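PDB 2GEY: AclR protein from Streptomyces galilaeus, which probably acts as a hydroxylase in the biosynthesis of an aromatic polyketide antibiotic, on a SnoaL-like scaffold of the NTF2 clan. Local coordinates for residues Trp20-Ile25 against Lys49-Gly54; Glu105-Val110 against Val115-Val120. All coordinates share one frame; numbering follows the deposited sequence.

Two contacts in this alpha+beta barrel can be followed from the N terminus. Helix 3-18 ends just before residues 20-25, and contact 1 closes the first loop, bringing helix 44-57 back against that turn after an excursion through short strands and the start of that helix. The chain then runs through strands 62-71 and 74-84 before contact 2, where strand 98-110 and strand 113-122 form a beta hairpin, closing a short loop. The two contacts follow in series, neither nested nor crossed, with centres about 16 Å apart. Contact 1 joins helical elements by apolar packing; contact 2 is sheet pairing in the middle of the mixed sheet. Helix 3-18 links them, since side chains of both contacts rest on it.

Contact 1 of 2, residues Trp20-Ile25 against Lys49-Gly54; sequences WDLSGI and KLMEGG
Leu22 lies against Met51 and Glu52, and its side chain can be followed outward. CB points toward helix 44-57, and CG, anti to the carbonyl carbon (chi1 -62°), carries the two methyls to different partners. CD1 reaches the helix backbone, 4.0 Å from C of Met51, and also meets the aliphatic part of the neighbouring glutamate, with Leu22 CD1 3.7 Å from Glu52 CG. CD2 turns to the thioether instead and stands 4.1 Å from Met51 CE; the leucine and methionine chains slide past each other in opposite directions. Met51 bends at its last torsion (chi3 71°), and its methyl also meets Ile25 tip to tip, CE lying 3.9 Å from Ile25 CD1. Thus one methionine methyl touches two branched side chains three residues apart, and no hydrogen bond crosses the contact. The turn bearing Leu22 is braced from within, where Asp21 OD1 caps Gly24 N weakly. The short helix 23-26 sits between two longer ones, Ile25 touching Met51 of helix 44-57 on one and Met13, Ala16 and Trp17 of helix 3-18 on the other, while Leu22, in the turn leading in, also touches Leu55 of helix 44-57.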
ATOM      1  N   TRP A  20     -13.513   0.431 -19.606  1.00 23.81           N
ATOM      2  CA  TRP A  20     -13.028   1.780 -19.898  1.00 24.01           C
ATOM      3  C   TRP A  20     -14.149   2.818 -20.018  1.00 24.51           C
ATOM      4  O   TRP A  20     -14.138   3.663 -20.925  1.00 24.33           O
ATOM      5  CB  TRP A  20     -12.134   1.742 -21.147  1.00 24.48           C
ATOM      6  CG  TRP A  20     -11.172   0.608 -21.056  1.00 24.12           C
ATOM      7  CD1 TRP A  20     -10.182   0.450 -20.132  1.00 24.36           C
ATOM      8  CD2 TRP A  20     -11.142  -0.561 -21.878  1.00 24.35           C
ATOM      9  NE1 TRP A  20      -9.529  -0.732 -20.338  1.00 24.83           N
ATOM     10  CE2 TRP A  20     -10.100  -1.378 -21.401  1.00 24.71           C
ATOM     11  CE3 TRP A  20     -11.902  -1.003 -22.965  1.00 24.93           C
ATOM     12  CZ2 TRP A  20      -9.787  -2.606 -21.981  1.00 25.02           C
ATOM     13  CZ3 TRP A  20     -11.592  -2.227 -23.538  1.00 25.30           C
ATOM     14  CH2 TRP A  20     -10.539  -3.008 -23.053  1.00 25.13           C
ATOM     15  N   ASP A  21     -15.086   2.750 -19.070  1.00 24.61           N
ATOM     16  CA  ASP A  21     -16.287   3.583 -19.033  1.00 24.84           C
ATOM     17  C   ASP A  21     -16.298   4.421 -17.754  1.00 24.84           C
ATOM     18  O   ASP A  21     -16.813   3.983 -16.729  1.00 24.78           O
ATOM     19  CB  ASP A  21     -17.529   2.686 -19.069  1.00 25.34           C
ATOM     20  CG  ASP A  21     -18.832   3.465 -18.889  1.00 26.20           C
ATOM     21  OD1 ASP A  21     -18.848   4.697 -19.085  1.00 29.18           O
ATOM     22  OD2 ASP A  21     -19.847   2.828 -18.552  1.00 30.91           O
ATOM     23  N   LEU A  22     -15.738   5.623 -17.802  1.00 24.93           N
ATOM     24  CA  LEU A  22     -15.627   6.418 -16.580  1.00 25.32           C
ATOM     25  C   LEU A  22     -16.997   6.833 -16.039  1.00 25.35           C
ATOM     26  O   LEU A  22     -17.162   6.969 -14.834  1.00 24.93           O
ATOM     27  CB  LEU A  22     -14.729   7.637 -16.782  1.00 25.56           C
ATOM     28  CG  LEU A  22     -13.271   7.359 -17.158  1.00 26.76           C
ATOM     29  CD1 LEU A  22     -12.502   8.668 -17.258  1.00 28.93           C
ATOM     30  CD2 LEU A  22     -12.628   6.429 -16.162  1.00 28.72           C
ATOM     31  N   SER A  23     -17.973   7.023 -16.927  1.00 25.33           N
ATOM     32  CA  SER A  23     -19.327   7.405 -16.513  0.50 25.60           C
ATOM     33  C   SER A  23     -19.945   6.348 -15.596  1.00 25.92           C
ATOM     34  O   SER A  23     -20.709   6.676 -14.687  1.00 25.89           O
ATOM     35  CB  SER A  23     -20.238   7.636 -17.732  0.50 25.59           C
ATOM     36  OG  SER A  23     -20.710   6.406 -18.260  0.50 24.24           O
ATOM     37  N   GLY A  24     -19.606   5.079 -15.837  1.00 26.01           N
ATOM     38  CA  GLY A  24     -20.093   3.946 -15.042  1.00 26.42           C
ATOM     39  C   GLY A  24     -19.505   3.855 -13.648  1.00 26.59           C
ATOM     40  O   GLY A  24     -20.005   3.114 -12.803  1.00 26.74           O
ATOM     41  N   ILE A  25     -18.430   4.603 -13.405  1.00 26.80           N
ATOM     42  CA  ILE A  25     -17.864   4.726 -12.074  1.00 26.64           C
ATOM     43  C   ILE A  25     -18.515   5.918 -11.367  1.00 26.51           C
ATOM     44  O   ILE A  25     -19.065   5.786 -10.272  1.00 26.25           O
ATOM     45  CB  ILE A  25     -16.335   4.953 -12.148  1.00 26.68           C
ATOM     46  CG1 ILE A  25     -15.657   3.804 -12.900  1.00 27.64           C
ATOM     47  CG2 ILE A  25     -15.737   5.132 -10.761  1.00 27.42           C
ATOM     48  CD1 ILE A  25     -14.337   4.173 -13.453  1.00 27.95           C
ATOM     49  N   LYS A  49     -10.002  14.245 -13.639  1.00 29.32           N
ATOM     50  CA  LYS A  49      -8.875  14.521 -14.532  1.00 29.66           C
ATOM     51  C   LYS A  49      -7.800  13.443 -14.472  1.00 29.05           C
ATOM     52  O   LYS A  49      -7.230  13.088 -15.502  1.00 28.53           O
ATOM     53  CB  LYS A  49      -8.250  15.887 -14.233  1.00 30.21           C
ATOM     54  CG  LYS A  49      -9.133  17.030 -14.642  1.00 31.22           C
ATOM     55  CD  LYS A  49      -8.522  18.378 -14.300  1.00 31.62           C
ATOM     56  CE  LYS A  49      -9.547  19.487 -14.442  1.00 32.56           C
ATOM     57  NZ  LYS A  49      -8.936  20.824 -14.211  1.00 33.93           N
ATOM     58  N   LEU A  50      -7.519  12.936 -13.273  1.00 28.54           N
ATOM     59  CA  LEU A  50      -6.524  11.876 -13.101  1.00 28.78           C
ATOM     60  C   LEU A  50      -7.025  10.586 -13.721  1.00 28.34           C
ATOM     61  O   LEU A  50      -6.249   9.820 -14.291  1.00 27.91           O
ATOM     62  CB  LEU A  50      -6.229  11.634 -11.621  1.00 29.14           C
ATOM     63  CG  LEU A  50      -5.452  12.739 -10.907  1.00 31.00           C
ATOM     64  CD1 LEU A  50      -5.493  12.498  -9.408  1.00 32.13           C
ATOM     65  CD2 LEU A  50      -4.015  12.794 -11.414  1.00 32.82           C
ATOM     66  N   MET A  51      -8.328  10.347 -13.591  1.00 27.97           N
ATOM     67  CA  MET A  51      -8.941   9.155 -14.167  1.00 28.01           C
ATOM     68  C   MET A  51      -8.864   9.213 -15.692  1.00 27.54           C
ATOM     69  O   MET A  51      -8.467   8.240 -16.331  1.00 26.96           O
ATOM     70  CB  MET A  51     -10.393   9.021 -13.696  1.00 27.63           C
ATOM     71  CG  MET A  51     -10.509   8.739 -12.202  1.00 28.12           C
ATOM     72  SD  MET A  51     -12.169   8.996 -11.539  1.00 29.03           S
ATOM     73  CE  MET A  51     -13.033   7.604 -12.255  1.00 30.92           C
ATOM     74  N   GLU A  52      -9.231  10.361 -16.262  1.00 27.99           N
ATOM     75  CA  GLU A  52      -9.175  10.569 -17.715  1.00 28.49           C
ATOM     76  C   GLU A  52      -7.747  10.444 -18.248  1.00 28.37           C
ATOM     77  O   GLU A  52      -7.509   9.796 -19.270  1.00 27.72           O
ATOM     78  CB  GLU A  52      -9.743  11.948 -18.089  1.00 28.77           C
ATOM     79  CG  GLU A  52     -11.257  12.057 -17.892  1.00 30.25           C
ATOM     80  CD  GLU A  52     -11.800  13.456 -18.132  1.00 31.53           C
ATOM     81  OE1 GLU A  52     -11.085  14.449 -17.864  1.00 37.23           O
ATOM     82  OE2 GLU A  52     -12.958  13.566 -18.596  1.00 36.91           O
ATOM     83  N   GLY A  53      -6.804  11.085 -17.562  1.00 28.37           N
ATOM     84  CA  GLY A  53      -5.398  11.060 -17.975  1.00 28.41           C
ATOM     85  C   GLY A  53      -4.805   9.670 -17.864  1.00 28.37           C
ATOM     86  O   GLY A  53      -4.021   9.248 -18.717  1.00 28.24           O
ATOM     87  N   GLY A  54      -5.183   8.955 -16.809  1.00 28.30           N
ATOM     88  CA  GLY A  54      -4.734   7.584 -16.603  1.00 28.46           C
ATOM     89  C   GLY A  54      -5.227   6.657 -17.696  1.00 28.42           C
ATOM     90  O   GLY A  54      -4.469   5.847 -18.228  1.00 28.40           O
TER

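Contact 2 of 2, residues Glu105-Val110 against Val115-Val120; sequences EELRFV and VEHWDV
Glu116 OE1 is gripped by Arg108 through two N-H groups. The NE bond is short, 2.8 Å from Arg108 NE to Glu116 OE1, and fairly straight at 163°; it uses the anti lone pair and lies close to the guanidinium plane. NH2 adds a weak second bond to the same oxygen. The carboxylate stands nearly upright to the guanidinium, 80° between planes, and its other oxygen bonds to Tyr36 OH. Over one guanidinium face lies a methyl, Val115 CG2 3.5 Å from Arg108 NH2. Beneath this pair the antiparallel register slips: Val115 and Glu116 both face Arg108 in a classic beta bulge, where Arg108 O accepts from Val115 N at 2.8 Å and only weakly from Glu116 N. Further along, CG of Glu106 lies 3.8 Å from Trp118 CE3, and Glu106 OE1 makes a salt bridge with Arg78 and a hydrogen bond with Ser67 of the second subunit. On the other face of the sheet, His117 bonds more strongly to His35. The chemistry thus divides between the faces: ion pairing and the subunit interface on one; on the other, in the His117 conformer described, a weak bond to Glu105 near a glycerol, probably from the crystallisation liquor, though it may mark a pocket.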
ATOM      1  N   GLU A 105      -8.444   0.595  -2.485  1.00 25.85           N
ATOM      2  CA  GLU A 105      -9.477   1.616  -2.476  1.00 26.68           C
ATOM      3  C   GLU A 105     -10.441   1.304  -1.353  1.00 26.11           C
ATOM      4  O   GLU A 105     -10.852   0.160  -1.202  1.00 25.89           O
ATOM      5  CB  GLU A 105     -10.238   1.624  -3.799  1.00 27.08           C
ATOM      6  CG  GLU A 105      -9.375   2.094  -4.956  1.00 30.60           C
ATOM      7  CD  GLU A 105     -10.140   2.313  -6.230  1.00 32.16           C
ATOM      8  OE1 GLU A 105     -10.216   1.353  -7.037  1.00 39.92           O
ATOM      9  OE2 GLU A 105     -10.647   3.445  -6.444  1.00 39.27           O
ATOM     10  N   GLU A 106     -10.807   2.325  -0.587  1.00 25.51           N
ATOM     11  CA  GLU A 106     -11.780   2.177   0.478  1.00 25.55           C
ATOM     12  C   GLU A 106     -12.912   3.144   0.187  1.00 25.08           C
ATOM     13  O   GLU A 106     -12.668   4.309  -0.127  1.00 24.33           O
ATOM     14  CB  GLU A 106     -11.137   2.441   1.841  1.00 25.68           C
ATOM     15  CG  GLU A 106     -12.054   2.203   3.031  1.00 25.69           C
ATOM     16  CD  GLU A 106     -11.392   2.488   4.365  1.00 27.23           C
ATOM     17  OE1 GLU A 106     -10.148   2.662   4.421  1.00 29.12           O
ATOM     18  OE2 GLU A 106     -12.124   2.520   5.379  1.00 30.40           O
ATOM     19  N   LEU A 107     -14.144   2.655   0.305  1.00 24.81           N
ATOM     20  CA  LEU A 107     -15.335   3.429  -0.030  0.50 24.99           C
ATOM     21  C   LEU A 107     -16.347   3.356   1.102  1.00 24.95           C
ATOM     22  O   LEU A 107     -16.541   2.295   1.691  1.00 24.66           O
ATOM     23  CB  LEU A 107     -15.984   2.887  -1.308  0.50 25.07           C
ATOM     24  CG  LEU A 107     -15.180   2.906  -2.612  0.50 25.21           C
ATOM     25  CD1 LEU A 107     -16.043   2.370  -3.735  0.50 26.55           C
ATOM     26  CD2 LEU A 107     -14.672   4.298  -2.949  0.50 26.71           C
ATOM     27  N   ARG A 108     -16.981   4.485   1.407  1.00 24.91           N
ATOM     28  CA  ARG A 108     -18.074   4.525   2.375  1.00 25.18           C
ATOM     29  C   ARG A 108     -19.346   4.940   1.640  1.00 25.08           C
ATOM     30  O   ARG A 108     -19.331   5.900   0.858  1.00 24.40           O
ATOM     31  CB  ARG A 108     -17.782   5.492   3.532  1.00 25.10           C
ATOM     32  CG  ARG A 108     -18.833   5.411   4.640  1.00 25.83           C
ATOM     33  CD  ARG A 108     -18.448   6.199   5.858  1.00 27.26           C
ATOM     34  NE  ARG A 108     -18.649   7.627   5.667  1.00 29.09           N
ATOM     35  CZ  ARG A 108     -19.811   8.262   5.820  1.00 30.55           C
ATOM     36  NH1 ARG A 108     -20.931   7.611   6.125  1.00 31.42           N
ATOM     37  NH2 ARG A 108     -19.857   9.574   5.643  1.00 30.98           N
ATOM     38  N   PHE A 109     -20.437   4.222   1.913  1.00 25.14           N
ATOM     39  CA  PHE A 109     -21.715   4.411   1.223  1.00 25.60           C
ATOM     40  C   PHE A 109     -22.763   5.046   2.115  1.00 25.87           C
ATOM     41  O   PHE A 109     -22.827   4.755   3.307  1.00 25.27           O
ATOM     42  CB  PHE A 109     -22.277   3.062   0.763  1.00 25.51           C
ATOM     43  CG  PHE A 109     -21.557   2.474  -0.416  1.00 25.11           C
ATOM     44  CD1 PHE A 109     -20.338   1.831  -0.245  1.00 25.31           C
ATOM     45  CD2 PHE A 109     -22.100   2.568  -1.697  1.00 25.35           C
ATOM     46  CE1 PHE A 109     -19.659   1.299  -1.332  1.00 26.52           C
ATOM     47  CE2 PHE A 109     -21.435   2.026  -2.785  1.00 25.60           C
ATOM     48  CZ  PHE A 109     -20.208   1.397  -2.598  1.00 25.96           C
ATOM     49  N   VAL A 110     -23.595   5.893   1.513  1.00 26.15           N
ATOM     50  CA  VAL A 110     -24.849   6.346   2.114  1.00 27.17           C
ATOM     51  C   VAL A 110     -25.918   6.279   1.027  1.00 27.61           C
ATOM     52  O   VAL A 110     -25.726   6.809  -0.068  1.00 27.26           O
ATOM     53  CB  VAL A 110     -24.777   7.801   2.652  1.00 27.12           C
ATOM     54  CG1 VAL A 110     -26.138   8.219   3.196  1.00 28.24           C
ATOM     55  CG2 VAL A 110     -23.709   7.935   3.725  1.00 27.60           C
ATOM     56  N   VAL A 115     -19.949   8.269  -0.585  1.00 23.87           N
ATOM     57  CA  VAL A 115     -19.781   9.598   0.019  1.00 24.26           C
ATOM     58  C   VAL A 115     -18.338   9.921   0.442  1.00 24.32           C
ATOM     59  O   VAL A 115     -17.973  11.103   0.632  1.00 23.95           O
ATOM     60  CB  VAL A 115     -20.729   9.801   1.224  1.00 24.02           C
ATOM     61  CG1 VAL A 115     -22.175   9.771   0.767  1.00 25.13           C
ATOM     62  CG2 VAL A 115     -20.470   8.769   2.312  1.00 24.15           C
ATOM     63  N   GLU A 116     -17.529   8.878   0.614  1.00 24.09           N
ATOM     64  CA  GLU A 116     -16.111   9.036   0.913  1.00 24.67           C
ATOM     65  C   GLU A 116     -15.324   7.966   0.194  1.00 24.40           C
ATOM     66  O   GLU A 116     -15.757   6.805   0.117  1.00 23.74           O
ATOM     67  CB  GLU A 116     -15.836   8.949   2.422  1.00 24.63           C
ATOM     68  CG  GLU A 116     -16.333  10.147   3.214  1.00 25.58           C
ATOM     69  CD  GLU A 116     -15.904  10.107   4.669  1.00 26.81           C
ATOM     70  OE1 GLU A 116     -16.456   9.282   5.425  1.00 28.57           O
ATOM     71  OE2 GLU A 116     -15.035  10.919   5.068  1.00 28.38           O
ATOM     72  N   HIS A 117     -14.152   8.367  -0.293  1.00 24.73           N
ATOM     73  CA  HIS A 117     -13.274   7.502  -1.054  0.50 25.03           C
ATOM     74  C   HIS A 117     -11.829   7.758  -0.614  1.00 24.94           C
ATOM     75  O   HIS A 117     -11.355   8.888  -0.695  1.00 24.80           O
ATOM     76  CB  HIS A 117     -13.491   7.794  -2.546  0.50 25.35           C
ATOM     77  CG  HIS A 117     -12.422   7.262  -3.443  0.50 25.92           C
ATOM     78  ND1 HIS A 117     -11.856   8.018  -4.448  0.50 27.52           N
ATOM     79  CD2 HIS A 117     -11.807   6.056  -3.487  0.50 27.43           C
ATOM     80  CE1 HIS A 117     -10.944   7.298  -5.076  0.50 28.25           C
ATOM     81  NE2 HIS A 117     -10.894   6.105  -4.515  0.50 28.32           N
ATOM     82  N   TRP A 118     -11.153   6.717  -0.132  1.00 24.94           N
ATOM     83  CA  TRP A 118      -9.746   6.797   0.252  1.00 25.16           C
ATOM     84  C   TRP A 118      -8.939   5.834  -0.610  1.00 25.74           C
ATOM     85  O   TRP A 118      -9.378   4.703  -0.856  1.00 26.55           O
ATOM     86  CB  TRP A 118      -9.543   6.389   1.714  1.00 24.83           C
ATOM     87  CG  TRP A 118     -10.304   7.150   2.738  1.00 24.16           C
ATOM     88  CD1 TRP A 118      -9.857   8.207   3.467  1.00 24.80           C
ATOM     89  CD2 TRP A 118     -11.631   6.875   3.204  1.00 24.07           C
ATOM     90  NE1 TRP A 118     -10.822   8.620   4.347  1.00 24.69           N
ATOM     91  CE2 TRP A 118     -11.925   7.824   4.208  1.00 23.88           C
ATOM     92  CE3 TRP A 118     -12.596   5.914   2.878  1.00 24.50           C
ATOM     93  CZ2 TRP A 118     -13.153   7.851   4.882  1.00 24.41           C
ATOM     94  CZ3 TRP A 118     -13.820   5.944   3.541  1.00 24.16           C
ATOM     95  CH2 TRP A 118     -14.085   6.904   4.533  1.00 24.73           C
ATOM     96  N   ASP A 119      -7.763   6.256  -1.067  1.00 25.98           N
ATOM     97  CA  ASP A 119      -6.874   5.344  -1.797  1.00 26.33           C
ATOM     98  C   ASP A 119      -5.483   5.307  -1.186  1.00 26.01           C
ATOM     99  O   ASP A 119      -5.025   6.289  -0.603  1.00 26.30           O
ATOM    100  CB  ASP A 119      -6.800   5.692  -3.295  1.00 27.41           C
ATOM    101  CG  ASP A 119      -6.172   7.055  -3.569  1.00 29.62           C
ATOM    102  OD1 ASP A 119      -5.050   7.334  -3.085  1.00 33.43           O
ATOM    103  OD2 ASP A 119      -6.793   7.859  -4.308  1.00 34.60           O
ATOM    104  N   VAL A 120      -4.842   4.154  -1.306  1.00 25.27           N
ATOM    105  CA  VAL A 120      -3.423   4.011  -1.035  1.00 25.25           C
ATOM    106  C   VAL A 120      -2.860   3.338  -2.270  1.00 24.95           C
ATOM    107  O   VAL A 120      -3.182   2.178  -2.561  1.00 24.49           O
ATOM    108  CB  VAL A 120      -3.152   3.168   0.227  1.00 24.93           C
ATOM    109  CG1 VAL A 120      -1.662   2.917   0.392  1.00 25.25           C
ATOM    110  CG2 VAL A 120      -3.731   3.844   1.462  1.00 25.37           C
TER